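Local coordinates for uncharacterized protein (Bacteroides caccae, PDB 3NO2), which is of unknown function and folds as a six-bladed beta-propeller, at residues 3-8 and 20-25. Residues are numbered along the deposited sequence; the frame is centred on the assembly and turned at random.
Sequences SPQHLL and INKDTK
In the beta hairpin formed by strands 6-10 and 16-21 of one propeller blade, the open end away from the turn is where H6 pairs with N21 and L7 with I20. L7 and I20 form an antiparallel hydrogen-bonded pair, with L7 N 2.8 Å from I20 O and I20 N donating in turn to L7 O. The next rung lies where the strands run out, K22 N donating to Q5 O at 2.8 Å. Between these rungs H6 and N21 make a non-hydrogen-bonded pair, and I20 O also takes a CA-H...O contact from H6 CA at 3.2 Å.

On the H6 and N21 side of the sheet, the imidazole lays one face over N21 CA, a CH-pi contact of 4.2 Å from that atom to the ring centroid. A water in the plane of the ring, at its edge, joins H6 NE2 to N21 ND2, while ND1 makes a weak bond to P4 O. The N21 side chain has CG anti to the backbone N (chi1 175°), which brings OD1 to T24 N. This bond, 3.0 Å from T24 N to N21 OD1, makes an Asx motif, with the donor well above the amide plane. P4 CB rests against D23 OD2, 3.5 Å away.

The Q5 side chain runs alongside the aliphatic part of K22, Q5 CD near K22 CD. One water bridges Q5 NE2 to K22 NZ; another gathers Q5 N, Q5 NE2 and D23 OD1. The fully extended K22 chain passes L7 CD1, which lies 4.0 Å from its CB, and delivers the ammonium to a salt bridge with E248 and a hydrogen bond to Y227.

Strand 26-32 flanks the hairpin beyond 16-21 and C-terminal strand 270-274 beyond 6-10, the ring closure familiar from beta-propellers, while L7 and I20 pack on W257 and L259 of strand 255-259, from the neighbouring blade.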
loop_
_atom_site.group_PDB
_atom_site.type_symbol
_atom_site.label_atom_id
_atom_site.label_comp_id
_atom_site.label_asym_id
_atom_site.label_seq_id
_atom_site.Cartn_x
_atom_site.Cartn_y
_atom_site.Cartn_z
ATOM N N SER A 3 5.557 -13.155 21.251
ATOM C CA SER A 3 4.790 -14.095 20.375
ATOM C C SER A 3 5.228 -13.929 18.921
ATOM O O SER A 3 5.820 -12.891 18.569
ATOM C CB SER A 3 3.288 -13.829 20.497
ATOM N N PRO A 4 4.944 -14.936 18.072
ATOM C CA PRO A 4 5.245 -14.803 16.637
ATOM C C PRO A 4 4.612 -13.536 16.055
ATOM O O PRO A 4 3.494 -13.158 16.430
ATOM C CB PRO A 4 4.611 -16.055 16.010
ATOM C CG PRO A 4 4.610 -17.045 17.095
ATOM C CD PRO A 4 4.296 -16.230 18.354
ATOM N N GLN A 5 5.353 -12.904 15.177
ATOM C CA GLN A 5 4.848 -11.804 14.395
ATOM C C GLN A 5 3.682 -12.306 13.532
ATOM O O GLN A 5 3.735 -13.400 12.965
ATOM C CB GLN A 5 5.989 -11.249 13.535
ATOM C CG GLN A 5 7.163 -10.620 14.363
ATOM C CD GLN A 5 8.494 -10.584 13.592
ATOM O OE1 GLN A 5 8.775 -9.634 12.847
ATOM N NE2 GLN A 5 9.310 -11.624 13.760
ATOM N N HIS A 6 2.637 -11.497 13.436
ATOM C CA HIS A 6 1.550 -11.731 12.511
ATOM C C HIS A 6 1.492 -10.586 11.503
ATOM O O HIS A 6 1.854 -9.448 11.802
ATOM C CB HIS A 6 0.220 -11.854 13.256
ATOM C CG HIS A 6 0.099 -13.137 14.015
ATOM N ND1 HIS A 6 0.836 -13.387 15.155
ATOM C CD2 HIS A 6 -0.568 -14.273 13.736
ATOM C CE1 HIS A 6 0.563 -14.616 15.573
ATOM N NE2 HIS A 6 -0.285 -15.177 14.737
ATOM N N LEU A 7 1.038 -10.935 10.301
ATOM C CA LEU A 7 1.022 -10.023 9.153
ATOM C C LEU A 7 -0.344 -10.026 8.519
ATOM O O LEU A 7 -0.845 -11.058 8.096
ATOM C CB LEU A 7 2.060 -10.433 8.120
ATOM C CG LEU A 7 3.486 -10.456 8.628
ATOM C CD1 LEU A 7 4.399 -11.213 7.614
ATOM C CD2 LEU A 7 4.039 -9.080 8.943
ATOM N N LEU A 8 -0.955 -8.869 8.490
ATOM C CA LEU A 8 -2.227 -8.628 7.785
ATOM C C LEU A 8 -1.875 -8.354 6.314
ATOM O O LEU A 8 -1.030 -7.514 6.049
ATOM C CB LEU A 8 -2.963 -7.445 8.406
ATOM C CG LEU A 8 -4.262 -6.975 7.776
ATOM C CD1 LEU A 8 -5.363 -8.034 7.890
ATOM C CD2 LEU A 8 -4.690 -5.627 8.367
ATOM N N ILE A 20 -1.474 -13.782 8.574
ATOM C CA ILE A 20 -0.500 -14.866 8.463
ATOM C C ILE A 20 0.405 -14.807 9.700
ATOM O O ILE A 20 0.900 -13.753 10.098
ATOM C CB ILE A 20 0.306 -14.698 7.181
ATOM C CG1 ILE A 20 -0.638 -14.910 5.975
ATOM C CG2 ILE A 20 1.490 -15.690 7.107
ATOM C CD1 ILE A 20 -0.036 -14.610 4.591
ATOM N N ASN A 21 0.623 -15.978 10.299
ATOM C CA ASN A 21 1.677 -16.139 11.305
ATOM C C ASN A 21 3.007 -16.199 10.564
ATOM O O ASN A 21 3.218 -17.079 9.727
ATOM C CB ASN A 21 1.416 -17.449 12.077
ATOM C CG ASN A 21 2.505 -17.793 13.085
ATOM O OD1 ASN A 21 3.687 -17.617 12.843
ATOM N ND2 ASN A 21 2.075 -18.314 14.266
ATOM N N LYS A 22 3.829 -15.183 10.745
ATOM C CA LYS A 22 5.061 -15.054 9.965
ATOM C C LYS A 22 5.975 -16.294 10.107
ATOM O O LYS A 22 6.565 -16.757 9.134
ATOM C CB LYS A 22 5.814 -13.807 10.363
ATOM C CG LYS A 22 7.086 -13.572 9.557
ATOM C CD LYS A 22 7.896 -12.365 10.023
ATOM C CE LYS A 22 9.105 -12.159 9.157
ATOM N NZ LYS A 22 9.905 -10.983 9.591
ATOM N N ASP A 23 6.085 -16.794 11.314
ATOM C CA ASP A 23 6.998 -17.879 11.619
ATOM C C ASP A 23 6.566 -19.183 10.991
ATOM O O ASP A 23 7.391 -19.876 10.387
ATOM C CB ASP A 23 7.087 -18.085 13.131
ATOM C CG ASP A 23 7.856 -16.971 13.844
ATOM O OD1 ASP A 23 8.510 -16.122 13.190
ATOM O OD2 ASP A 23 7.836 -16.987 15.086
ATOM N N THR A 24 5.292 -19.525 11.110
ATOM C CA THR A 24 4.768 -20.743 10.524
ATOM C C THR A 24 4.379 -20.625 9.048
ATOM O O THR A 24 4.232 -21.633 8.348
ATOM C CB THR A 24 3.580 -21.276 11.305
ATOM O OG1 THR A 24 2.497 -20.348 11.112
ATOM C CG2 THR A 24 3.874 -21.447 12.817
ATOM N N LYS A 25 4.217 -19.381 8.590
ATOM C CA LYS A 25 3.729 -19.086 7.236
ATOM C C LYS A 25 2.296 -19.580 7.019
ATOM O O LYS A 25 1.903 -19.792 5.877
ATOM C CB LYS A 25 4.666 -19.544 6.145
ATOM C CG LYS A 25 6.103 -19.078 6.275
ATOM C CD LYS A 25 6.947 -19.461 5.069
ATOM C CE LYS A 25 8.413 -19.156 5.151
ATOM N NZ LYS A 25 9.099 -19.558 3.903
HETATM O O HOH W 1 8.077 -13.706 14.661
HETATM O O HOH W 2 11.125 -12.120 12.006
HETATM O O HOH W 3 -0.925 -17.773 15.226
#